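Long-range contacts in lipoxygenase (Cyanothece sp., PDB 5EK8), which is a non-heme iron 9R-lipoxygenase that probably adds molecular oxygen to polyunsaturated fatty acids: residues W279-L290 with N416-M427; P306-R314 with L325-P333. One frame throughout, in Å; residues are numbered along the deposited sequence.

Interaction 1. Residues W279-L290 with N416-M427; sequences WDNYEKDTEHDL and NGPLTYPGFLQM. With NA (sodium ion), chain C.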
loop_
_atom_site.group_PDB
_atom_site.type_symbol
_atom_site.label_atom_id
_atom_site.label_comp_id
_atom_site.label_asym_id
_atom_site.label_seq_id
_atom_site.Cartn_x
_atom_site.Cartn_y
_atom_site.Cartn_z
ATOM N N TRP A 279 -21.760 -7.999 -9.011
ATOM C CA TRP A 279 -20.780 -7.623 -10.023
ATOM C C TRP A 279 -21.432 -7.109 -11.302
ATOM O O TRP A 279 -20.787 -7.047 -12.350
ATOM C CB TRP A 279 -19.874 -8.819 -10.341
ATOM C CG TRP A 279 -19.392 -9.526 -9.112
ATOM C CD1 TRP A 279 -20.024 -10.538 -8.443
ATOM C CD2 TRP A 279 -18.180 -9.267 -8.393
ATOM N NE1 TRP A 279 -19.280 -10.924 -7.352
ATOM C CE2 TRP A 279 -18.143 -10.159 -7.301
ATOM C CE3 TRP A 279 -17.123 -8.367 -8.567
ATOM C CZ2 TRP A 279 -17.090 -10.178 -6.388
ATOM C CZ3 TRP A 279 -16.079 -8.386 -7.656
ATOM C CH2 TRP A 279 -16.070 -9.288 -6.584
ATOM N N ASP A 280 -22.705 -6.731 -11.211
ATOM C CA ASP A 280 -23.450 -6.253 -12.378
ATOM C C ASP A 280 -22.764 -5.072 -13.068
ATOM O O ASP A 280 -22.959 -4.835 -14.264
ATOM C CB ASP A 280 -24.873 -5.861 -11.982
ATOM C CG ASP A 280 -25.681 -7.034 -11.477
ATOM O OD1 ASP A 280 -26.642 -6.813 -10.710
ATOM O OD2 ASP A 280 -25.349 -8.181 -11.838
ATOM N N ASN A 281 -21.942 -4.355 -12.306
ATOM C CA ASN A 281 -21.241 -3.169 -12.788
ATOM C C ASN A 281 -19.988 -3.447 -13.625
ATOM O O ASN A 281 -19.425 -2.534 -14.227
ATOM C CB ASN A 281 -20.842 -2.303 -11.596
ATOM C CG ASN A 281 -21.346 -0.890 -11.708
ATOM O OD1 ASN A 281 -22.386 -0.630 -12.316
ATOM N ND2 ASN A 281 -20.608 0.040 -11.121
ATOM N N TYR A 282 -19.545 -4.701 -13.656
ATOM C CA TYR A 282 -18.200 -5.001 -14.150
ATOM C C TYR A 282 -18.144 -5.992 -15.307
ATOM O O TYR A 282 -19.022 -6.843 -15.471
ATOM C CB TYR A 282 -17.345 -5.508 -12.991
ATOM C CG TYR A 282 -17.493 -4.633 -11.774
ATOM C CD1 TYR A 282 -16.957 -3.352 -11.752
ATOM C CD2 TYR A 282 -18.194 -5.069 -10.656
ATOM C CE1 TYR A 282 -17.101 -2.530 -10.651
ATOM C CE2 TYR A 282 -18.340 -4.254 -9.539
ATOM C CZ TYR A 282 -17.793 -2.983 -9.547
ATOM O OH TYR A 282 -17.933 -2.165 -8.449
ATOM N N GLU A 283 -17.099 -5.855 -16.115
ATOM C CA GLU A 283 -16.899 -6.711 -17.273
ATOM C C GLU A 283 -16.257 -8.047 -16.888
ATOM O O GLU A 283 -15.144 -8.087 -16.361
ATOM C CB GLU A 283 -16.039 -5.994 -18.313
ATOM C CG GLU A 283 -15.995 -6.683 -19.658
ATOM C CD GLU A 283 -14.989 -6.056 -20.601
ATOM O OE1 GLU A 283 -14.196 -5.203 -20.147
ATOM O OE2 GLU A 283 -14.990 -6.418 -21.797
ATOM N N LYS A 284 -16.973 -9.135 -17.149
ATOM C CA LYS A 284 -16.462 -10.478 -16.915
ATOM C C LYS A 284 -15.485 -10.850 -18.018
ATOM O O LYS A 284 -15.695 -10.478 -19.174
ATOM C CB LYS A 284 -17.609 -11.493 -16.859
ATOM C CG LYS A 284 -17.194 -12.869 -16.378
ATOM C CD LYS A 284 -18.385 -13.793 -16.186
ATOM C CE LYS A 284 -18.960 -14.238 -17.513
ATOM N NZ LYS A 284 -17.971 -14.966 -18.343
ATOM N N ASP A 285 -14.419 -11.576 -17.671
ATOM C CA ASP A 285 -13.527 -12.115 -18.693
ATOM C C ASP A 285 -14.180 -13.351 -19.297
ATOM O O ASP A 285 -15.247 -13.770 -18.855
ATOM C CB ASP A 285 -12.120 -12.428 -18.135
ATOM C CG ASP A 285 -12.106 -13.557 -17.092
ATOM O OD1 ASP A 285 -11.619 -13.309 -15.968
ATOM O OD2 ASP A 285 -12.529 -14.695 -17.394
ATOM N N THR A 286 -13.549 -13.931 -20.310
ATOM C CA THR A 286 -14.157 -15.050 -21.021
ATOM C C THR A 286 -13.963 -16.401 -20.327
ATOM O O THR A 286 -14.719 -17.339 -20.579
ATOM C CB THR A 286 -13.605 -15.158 -22.449
ATOM O OG1 THR A 286 -12.185 -15.344 -22.396
ATOM C CG2 THR A 286 -13.924 -13.898 -23.236
ATOM N N GLU A 287 -12.965 -16.503 -19.455
ATOM C CA GLU A 287 -12.622 -17.790 -18.851
ATOM C C GLU A 287 -13.462 -18.121 -17.614
ATOM O O GLU A 287 -14.041 -19.204 -17.517
ATOM C CB GLU A 287 -11.133 -17.832 -18.477
ATOM C CG GLU A 287 -10.169 -17.570 -19.627
ATOM C CD GLU A 287 -9.774 -16.103 -19.749
ATOM O OE1 GLU A 287 -9.414 -15.488 -18.720
ATOM O OE2 GLU A 287 -9.826 -15.564 -20.876
ATOM N N HIS A 288 -13.523 -17.191 -16.667
ATOM C CA HIS A 288 -14.105 -17.480 -15.361
ATOM C C HIS A 288 -15.592 -17.153 -15.265
ATOM O O HIS A 288 -16.140 -16.416 -16.085
ATOM C CB HIS A 288 -13.354 -16.713 -14.269
ATOM C CG HIS A 288 -11.864 -16.809 -14.378
ATOM N ND1 HIS A 288 -11.090 -15.788 -14.883
ATOM C CD2 HIS A 288 -11.008 -17.806 -14.051
ATOM C CE1 HIS A 288 -9.819 -16.150 -14.860
ATOM N NE2 HIS A 288 -9.742 -17.371 -14.361
ATOM N N ASP A 289 -16.233 -17.714 -14.246
ATOM C CA ASP A 289 -17.619 -17.408 -13.942
ATOM C C ASP A 289 -17.701 -16.187 -13.035
ATOM O O ASP A 289 -16.712 -15.802 -12.410
ATOM C CB ASP A 289 -18.302 -18.606 -13.279
ATOM C CG ASP A 289 -18.400 -19.807 -14.197
ATOM O OD1 ASP A 289 -18.286 -19.638 -15.429
ATOM O OD2 ASP A 289 -18.596 -20.925 -13.681
ATOM N N LEU A 290 -18.888 -15.585 -12.968
ATOM C CA LEU A 290 -19.148 -14.465 -12.067
ATOM C C LEU A 290 -20.400 -14.731 -11.248
ATOM O O LEU A 290 -21.434 -15.117 -11.796
ATOM C CB LEU A 290 -19.312 -13.161 -12.845
ATOM C CG LEU A 290 -18.284 -12.051 -12.641
ATOM C CD1 LEU A 290 -18.797 -10.754 -13.251
ATOM C CD2 LEU A 290 -17.965 -11.871 -11.169
ATOM N N ASN A 416 -6.153 -13.974 -12.713
ATOM C CA ASN A 416 -6.842 -14.969 -11.900
ATOM C C ASN A 416 -8.226 -14.505 -11.456
ATOM O O ASN A 416 -9.075 -15.322 -11.103
ATOM C CB ASN A 416 -6.000 -15.330 -10.668
ATOM C CG ASN A 416 -4.836 -16.256 -10.992
ATOM O OD1 ASN A 416 -4.561 -16.561 -12.148
ATOM N ND2 ASN A 416 -4.142 -16.695 -9.959
ATOM N N GLY A 417 -8.442 -13.191 -11.463
ATOM C CA GLY A 417 -9.743 -12.624 -11.152
ATOM C C GLY A 417 -10.722 -12.814 -12.298
ATOM O O GLY A 417 -10.314 -12.917 -13.462
ATOM N N PRO A 418 -12.027 -12.848 -11.976
ATOM C CA PRO A 418 -13.108 -13.101 -12.937
ATOM C C PRO A 418 -13.388 -11.918 -13.864
ATOM O O PRO A 418 -14.206 -12.020 -14.782
ATOM C CB PRO A 418 -14.311 -13.365 -12.035
ATOM C CG PRO A 418 -14.037 -12.521 -10.836
ATOM C CD PRO A 418 -12.551 -12.573 -10.624
ATOM N N LEU A 419 -12.716 -10.801 -13.622
ATOM C CA LEU A 419 -12.959 -9.599 -14.402
ATOM C C LEU A 419 -11.853 -9.340 -15.407
ATOM O O LEU A 419 -10.762 -9.899 -15.309
ATOM C CB LEU A 419 -13.108 -8.391 -13.479
ATOM C CG LEU A 419 -14.254 -8.506 -12.472
ATOM C CD1 LEU A 419 -14.390 -7.218 -11.668
ATOM C CD2 LEU A 419 -15.556 -8.861 -13.182
ATOM N N THR A 420 -12.152 -8.485 -16.376
ATOM C CA THR A 420 -11.135 -7.950 -17.264
ATOM C C THR A 420 -10.326 -6.917 -16.488
ATOM O O THR A 420 -10.658 -6.591 -15.345
ATOM C CB THR A 420 -11.754 -7.306 -18.518
ATOM O OG1 THR A 420 -12.454 -6.113 -18.147
ATOM C CG2 THR A 420 -12.719 -8.268 -19.193
ATOM N N TYR A 421 -9.255 -6.410 -17.087
ATOM C CA TYR A 421 -8.514 -5.331 -16.444
ATOM C C TYR A 421 -9.395 -4.082 -16.253
ATOM O O TYR A 421 -9.374 -3.485 -15.175
ATOM C CB TYR A 421 -7.248 -4.976 -17.228
ATOM C CG TYR A 421 -6.591 -3.715 -16.720
ATOM C CD1 TYR A 421 -5.884 -3.712 -15.517
ATOM C CD2 TYR A 421 -6.686 -2.521 -17.436
ATOM C CE1 TYR A 421 -5.284 -2.558 -15.044
ATOM C CE2 TYR A 421 -6.091 -1.357 -16.972
ATOM C CZ TYR A 421 -5.393 -1.382 -15.774
ATOM O OH TYR A 421 -4.797 -0.233 -15.301
ATOM N N PRO A 422 -10.172 -3.682 -17.284
ATOM C CA PRO A 422 -11.091 -2.561 -17.035
ATOM C C PRO A 422 -12.045 -2.775 -15.855
ATOM O O PRO A 422 -12.339 -1.813 -15.149
ATOM C CB PRO A 422 -11.874 -2.459 -18.347
ATOM C CG PRO A 422 -10.911 -2.918 -19.374
ATOM C CD PRO A 422 -10.115 -4.019 -18.723
ATOM N N GLY A 423 -12.500 -4.006 -15.634
ATOM C CA GLY A 423 -13.390 -4.300 -14.523
ATOM C C GLY A 423 -12.722 -4.097 -13.175
ATOM O O GLY A 423 -13.225 -3.369 -12.309
ATOM N N PHE A 424 -11.583 -4.756 -13.000
ATOM C CA PHE A 424 -10.793 -4.646 -11.780
ATOM C C PHE A 424 -10.440 -3.186 -11.474
ATOM O O PHE A 424 -10.616 -2.686 -10.340
ATOM C CB PHE A 424 -9.518 -5.487 -11.909
ATOM C CG PHE A 424 -8.541 -5.267 -10.798
ATOM C CD1 PHE A 424 -8.665 -5.959 -9.606
ATOM C CD2 PHE A 424 -7.514 -4.345 -10.934
ATOM C CE1 PHE A 424 -7.781 -5.743 -8.577
ATOM C CE2 PHE A 424 -6.633 -4.125 -9.911
ATOM C CZ PHE A 424 -6.761 -4.825 -8.729
ATOM N N LEU A 425 -9.933 -2.513 -12.502
ATOM C CA LEU A 425 -9.620 -1.095 -12.415
ATOM C C LEU A 425 -10.839 -0.311 -11.960
ATOM O O LEU A 425 -10.745 0.542 -11.083
ATOM C CB LEU A 425 -9.135 -0.557 -13.758
ATOM C CG LEU A 425 -8.667 0.896 -13.708
ATOM C CD1 LEU A 425 -7.460 1.020 -12.786
ATOM C CD2 LEU A 425 -8.363 1.412 -15.118
ATOM N N GLN A 426 -11.988 -0.623 -12.546
ATOM C CA GLN A 426 -13.209 0.093 -12.212
ATOM C C GLN A 426 -13.577 -0.088 -10.744
ATOM O O GLN A 426 -14.037 0.857 -10.106
ATOM C CB GLN A 426 -14.362 -0.356 -13.097
ATOM C CG GLN A 426 -15.658 0.371 -12.820
ATOM C CD GLN A 426 -16.776 -0.145 -13.686
ATOM O OE1 GLN A 426 -16.598 -0.340 -14.888
ATOM N NE2 GLN A 426 -17.933 -0.392 -13.080
ATOM N N MET A 427 -13.366 -1.291 -10.207
ATOM C CA MET A 427 -13.573 -1.505 -8.774
ATOM C C MET A 427 -12.705 -0.528 -7.998
ATOM O O MET A 427 -13.172 0.178 -7.075
ATOM C CB MET A 427 -13.236 -2.940 -8.360
ATOM C CG MET A 427 -14.147 -4.012 -8.933
ATOM S SD MET A 427 -13.683 -5.669 -8.377
ATOM C CE MET A 427 -14.081 -5.568 -6.634
HETATM NA NA NA C . -9.360 -12.155 -15.796
HETATM O O HOH W 1 -15.879 -0.844 -6.263
#
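Asp285 and the backbone of Gly417 and Leu419 meet at a sodium ion, where the loop 279-290 packs against the N-cap turn and first turns of the helix beginning at Tyr421. Asp285 OD1 binds the sodium at 2.5 Å; the carbonyl oxygens of Gly417, Leu419 and Val414 supply the other protein ligands. The carboxylate is held in place by its own loop: His288 ND1 donates to OD1 on the syn side, in the plane of the imidazole, while OD2 takes the backbone N of His288 in an Asx motif. Beside the ion, Asp285 N reaches Pro418 O and Thr420 N reaches Glu283 O, a single backbone bridge centred on Lys284 and Leu419.

The buried part of the contact is apolar. Leu419 sends CD1 to Tyr282 CB and CD2 to Leu290 CD1, and Met427 lays CG over one face of the Tyr282 ring, 3.9 Å from its centroid, with its sulfur at the edge of the Trp279 six-membered ring. The Glu283 side is looser and partly exposed. With CG anti to the backbone N (chi1 -169°), its extended chain crosses Thr420. Thr420 OG1 donates to Glu283 OE1 from above the carboxylate plane, at 2.8 Å, and Glu283 CD lies 3.5 Å from Thr420 CG2. With an alanine here the Thr420 hydroxyl would probably lose that acceptor and its methyl the carboxylate beside it. At the N-cap position, the same OG1 accepts Gly423 N at 3.3 Å, a capping bond.

Interaction 2. Residues P306-R314 with L325-P333; sequences PTMITIQSR and LKDREVYTP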
loop_
_atom_site.group_PDB
_atom_site.type_symbol
_atom_site.label_atom_id
_atom_site.label_comp_id
_atom_site.label_asym_id
_atom_site.label_seq_id
_atom_site.Cartn_x
_atom_site.Cartn_y
_atom_site.Cartn_z
ATOM N N PRO A 306 -24.734 -18.954 9.875
ATOM C CA PRO A 306 -25.198 -18.685 8.510
ATOM C C PRO A 306 -26.586 -19.268 8.262
ATOM O O PRO A 306 -26.809 -20.445 8.533
ATOM C CB PRO A 306 -24.145 -19.372 7.643
ATOM C CG PRO A 306 -23.653 -20.508 8.490
ATOM C CD PRO A 306 -23.756 -20.055 9.928
ATOM N N THR A 307 -27.510 -18.453 7.764
ATOM C CA THR A 307 -28.874 -18.915 7.532
ATOM C C THR A 307 -29.095 -19.353 6.085
ATOM O O THR A 307 -29.734 -20.376 5.837
ATOM C CB THR A 307 -29.890 -17.832 7.890
ATOM O OG1 THR A 307 -29.671 -16.684 7.064
ATOM C CG2 THR A 307 -29.730 -17.437 9.343
ATOM N N MET A 308 -28.579 -18.577 5.136
ATOM C CA MET A 308 -28.595 -18.986 3.734
ATOM C C MET A 308 -27.546 -18.251 2.909
ATOM O O MET A 308 -26.916 -17.315 3.377
ATOM C CB MET A 308 -29.978 -18.769 3.109
ATOM C CG MET A 308 -30.387 -17.314 2.940
ATOM S SD MET A 308 -31.941 -17.159 2.027
ATOM C CE MET A 308 -33.070 -18.074 3.078
ATOM N N ILE A 309 -27.354 -18.715 1.682
ATOM C CA ILE A 309 -26.483 -18.070 0.718
ATOM C C ILE A 309 -27.213 -18.128 -0.602
ATOM O O ILE A 309 -27.622 -19.201 -1.050
ATOM C CB ILE A 309 -25.097 -18.760 0.582
ATOM C CG1 ILE A 309 -24.315 -18.712 1.897
ATOM C CG2 ILE A 309 -24.274 -18.123 -0.537
ATOM C CD1 ILE A 309 -22.990 -19.422 1.827
ATOM N N THR A 310 -27.408 -16.968 -1.212
ATOM C CA THR A 310 -28.033 -16.914 -2.515
ATOM C C THR A 310 -26.968 -16.658 -3.567
ATOM O O THR A 310 -26.013 -15.898 -3.343
ATOM C CB THR A 310 -29.118 -15.832 -2.585
ATOM O OG1 THR A 310 -28.505 -14.538 -2.675
ATOM C CG2 THR A 310 -30.001 -15.902 -1.354
ATOM N N ILE A 311 -27.131 -17.316 -4.708
ATOM C CA ILE A 311 -26.173 -17.186 -5.795
ATOM C C ILE A 311 -26.885 -16.903 -7.114
ATOM O O ILE A 311 -27.740 -17.670 -7.554
ATOM C CB ILE A 311 -25.308 -18.455 -5.950
ATOM C CG1 ILE A 311 -24.500 -18.725 -4.679
ATOM C CG2 ILE A 311 -24.377 -18.318 -7.144
ATOM C CD1 ILE A 311 -23.675 -20.007 -4.738
ATOM N N GLN A 312 -26.528 -15.792 -7.743
ATOM C CA GLN A 312 -27.087 -15.466 -9.045
ATOM C C GLN A 312 -25.958 -15.242 -10.044
ATOM O O GLN A 312 -25.202 -14.283 -9.929
ATOM C CB GLN A 312 -27.991 -14.238 -8.949
ATOM C CG GLN A 312 -28.801 -14.000 -10.192
ATOM C CD GLN A 312 -29.782 -12.870 -10.041
ATOM O OE1 GLN A 312 -30.868 -12.918 -10.606
ATOM N NE2 GLN A 312 -29.412 -11.848 -9.271
ATOM N N SER A 313 -25.846 -16.128 -11.025
ATOM C CA SER A 313 -24.654 -16.160 -11.866
ATOM C C SER A 313 -24.865 -15.587 -13.264
ATOM O O SER A 313 -25.950 -15.676 -13.838
ATOM C CB SER A 313 -24.135 -17.597 -11.976
ATOM O OG SER A 313 -23.894 -18.147 -10.694
ATOM N N ARG A 314 -23.804 -14.991 -13.796
ATOM C CA ARG A 314 -23.743 -14.603 -15.193
ATOM C C ARG A 314 -23.744 -15.840 -16.071
ATOM O O ARG A 314 -23.165 -16.863 -15.700
ATOM C CB ARG A 314 -22.485 -13.779 -15.465
ATOM C CG ARG A 314 -22.355 -12.555 -14.584
ATOM C CD ARG A 314 -22.984 -11.340 -15.237
ATOM N NE ARG A 314 -22.029 -10.631 -16.075
ATOM C CZ ARG A 314 -21.400 -9.521 -15.712
ATOM N NH1 ARG A 314 -21.642 -8.976 -14.521
ATOM N NH2 ARG A 314 -20.539 -8.954 -16.546
ATOM N N LEU A 325 -28.506 -12.376 -16.325
ATOM C CA LEU A 325 -28.157 -13.289 -15.239
ATOM C C LEU A 325 -29.047 -14.526 -15.256
ATOM O O LEU A 325 -30.214 -14.457 -15.650
ATOM C CB LEU A 325 -28.286 -12.599 -13.875
ATOM C CG LEU A 325 -27.418 -11.386 -13.536
ATOM C CD1 LEU A 325 -27.824 -10.820 -12.195
ATOM C CD2 LEU A 325 -25.957 -11.768 -13.510
ATOM N N LYS A 326 -28.496 -15.657 -14.819
ATOM C CA LYS A 326 -29.294 -16.861 -14.587
ATOM C C LYS A 326 -30.191 -16.638 -13.372
ATOM O O LYS A 326 -29.913 -15.767 -12.552
ATOM C CB LYS A 326 -28.396 -18.086 -14.372
ATOM C CG LYS A 326 -27.556 -18.464 -15.579
ATOM C CD LYS A 326 -26.527 -19.527 -15.225
ATOM C CE LYS A 326 -27.199 -20.793 -14.728
ATOM N NZ LYS A 326 -26.213 -21.882 -14.485
ATOM N N ASP A 327 -31.265 -17.413 -13.252
ATOM C CA ASP A 327 -32.161 -17.282 -12.103
ATOM C C ASP A 327 -31.409 -17.484 -10.791
ATOM O O ASP A 327 -30.627 -18.428 -10.659
ATOM C CB ASP A 327 -33.319 -18.277 -12.201
ATOM C CG ASP A 327 -34.131 -18.107 -13.472
ATOM O OD1 ASP A 327 -34.718 -17.019 -13.668
ATOM O OD2 ASP A 327 -34.189 -19.068 -14.269
ATOM N N ARG A 328 -31.635 -16.591 -9.831
ATOM C CA ARG A 328 -30.963 -16.687 -8.539
ATOM C C ARG A 328 -31.382 -17.975 -7.850
ATOM O O ARG A 328 -32.536 -18.396 -7.937
ATOM C CB ARG A 328 -31.270 -15.470 -7.655
ATOM C CG ARG A 328 -32.490 -15.611 -6.751
ATOM C CD ARG A 328 -32.891 -14.268 -6.164
ATOM N NE ARG A 328 -31.730 -13.523 -5.688
ATOM C CZ ARG A 328 -31.676 -12.198 -5.604
ATOM N NH1 ARG A 328 -30.573 -11.605 -5.162
ATOM N NH2 ARG A 328 -32.723 -11.466 -5.966
ATOM N N GLU A 329 -30.418 -18.613 -7.196
ATOM C CA GLU A 329 -30.642 -19.857 -6.478
ATOM C C GLU A 329 -30.444 -19.602 -4.995
ATOM O O GLU A 329 -29.756 -18.646 -4.614
ATOM C CB GLU A 329 -29.687 -20.946 -6.965
ATOM C CG GLU A 329 -29.497 -20.994 -8.471
ATOM C CD GLU A 329 -28.105 -21.482 -8.867
ATOM O OE1 GLU A 329 -27.205 -21.488 -7.995
ATOM O OE2 GLU A 329 -27.912 -21.856 -10.047
ATOM N N VAL A 330 -31.043 -20.456 -4.168
ATOM C CA VAL A 330 -30.996 -20.309 -2.715
ATOM C C VAL A 330 -30.461 -21.571 -2.043
ATOM O O VAL A 330 -30.866 -22.684 -2.382
ATOM C CB VAL A 330 -32.394 -19.987 -2.148
ATOM C CG1 VAL A 330 -32.333 -19.771 -0.650
ATOM C CG2 VAL A 330 -32.960 -18.759 -2.826
ATOM N N TYR A 331 -29.553 -21.399 -1.084
ATOM C CA TYR A 331 -28.951 -22.543 -0.411
ATOM C C TYR A 331 -28.917 -22.370 1.105
ATOM O O TYR A 331 -28.438 -21.365 1.611
ATOM C CB TYR A 331 -27.540 -22.787 -0.955
ATOM C CG TYR A 331 -27.530 -23.070 -2.441
ATOM C CD1 TYR A 331 -27.948 -24.299 -2.934
ATOM C CD2 TYR A 331 -27.126 -22.101 -3.351
ATOM C CE1 TYR A 331 -27.957 -24.558 -4.291
ATOM C CE2 TYR A 331 -27.131 -22.352 -4.713
ATOM C CZ TYR A 331 -27.547 -23.583 -5.176
ATOM O OH TYR A 331 -27.555 -23.842 -6.528
ATOM N N THR A 332 -29.434 -23.366 1.818
ATOM C CA THR A 332 -29.461 -23.358 3.278
ATOM C C THR A 332 -28.459 -24.383 3.830
ATOM O O THR A 332 -28.014 -25.267 3.095
ATOM C CB THR A 332 -30.881 -23.656 3.796
ATOM O OG1 THR A 332 -31.259 -24.996 3.446
ATOM C CG2 THR A 332 -31.864 -22.682 3.192
ATOM N N PRO A 333 -28.091 -24.271 5.122
ATOM C CA PRO A 333 -27.085 -25.182 5.689
ATOM C C PRO A 333 -27.455 -26.667 5.686
ATOM O O PRO A 333 -26.645 -27.478 6.129
ATOM C CB PRO A 333 -26.945 -24.684 7.131
ATOM C CG PRO A 333 -27.308 -23.255 7.065
ATOM C CD PRO A 333 -28.410 -23.177 6.054
#
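Ile309 pairs with Tyr331 and Ile311 with Glu329 as antiparallel hydrogen-bonded pairs, with the non-hydrogen-bonded pair Thr310-Val330 between them. Each hydrogen-bonded pair exchanges two backbone bonds; Ile309 N to Tyr331 O measures 2.9 Å. The short strand axes run 155° apart. Beyond Ile311 the register slips by one residue, and pairing resumes where Lys326 N meets Ser313 O at 2.7 Å.

Side-chain packing falls on both faces. On the face of Ile309, Ile311 and Tyr331, the CD1 methyl of Ile311 approaches Tyr331 CE2 at 4.2 Å, the two side chains crossing at about a right angle. On the face of Thr310 and Val330, Met308 SD touches Val330 CG1 at 3.8 Å. Farther along, Leu325 splits its methyls, CD1 in van der Waals contact with Gln312 CD and NE2, and CD2 against Arg314 CD.

Among the polar groups, Tyr331 OH donates to Glu329 OE1 from well above the carboxylate plane, joining two side chains of one strand. Gln312 stretches out straight, chi1 -169° and chi2 174°, which carries NE2 over the face of the Arg328 guanidinium, 4.2 Å above its plane, with the amide turned 25° from it; Arg328 NH1 also forms a salt bridge to Glu294.

Strand 329-331 is an outermost strand of the antiparallel sheet. Strand 303-313 lies between it and strand 291-300, with a classic bulge at Thr307 and Met308 opposite Tyr296, while helices 247-256 and 337-377 pack on the Ile309 side.

How the interactions relate
Interaction 2 is nested in the chain loop that interaction 1 closes, and their centres lie 20 Å apart. Arg314 joins them: its NH2 probably hydrogen-bonds to Tyr282 O at 2.8 Å, and its NH1 to Trp279 O at 3.0 Å, tying the end of strand 303-313 to the turn that starts the loop 279-290. Asp280 OD2 also packs on Leu325 CD1 at 3.6 Å. Helix 337-377 touches both, with Phe352 on Leu419 and Met427, and Ile345 on Ile311. It also carries the iron ligand His359, whose side chain is about 10 Å from that of Met427. Interaction 2 lies away from the annotated sites; its Arg314 side chain is about 12 Å from the sodium ion that interaction 1 binds.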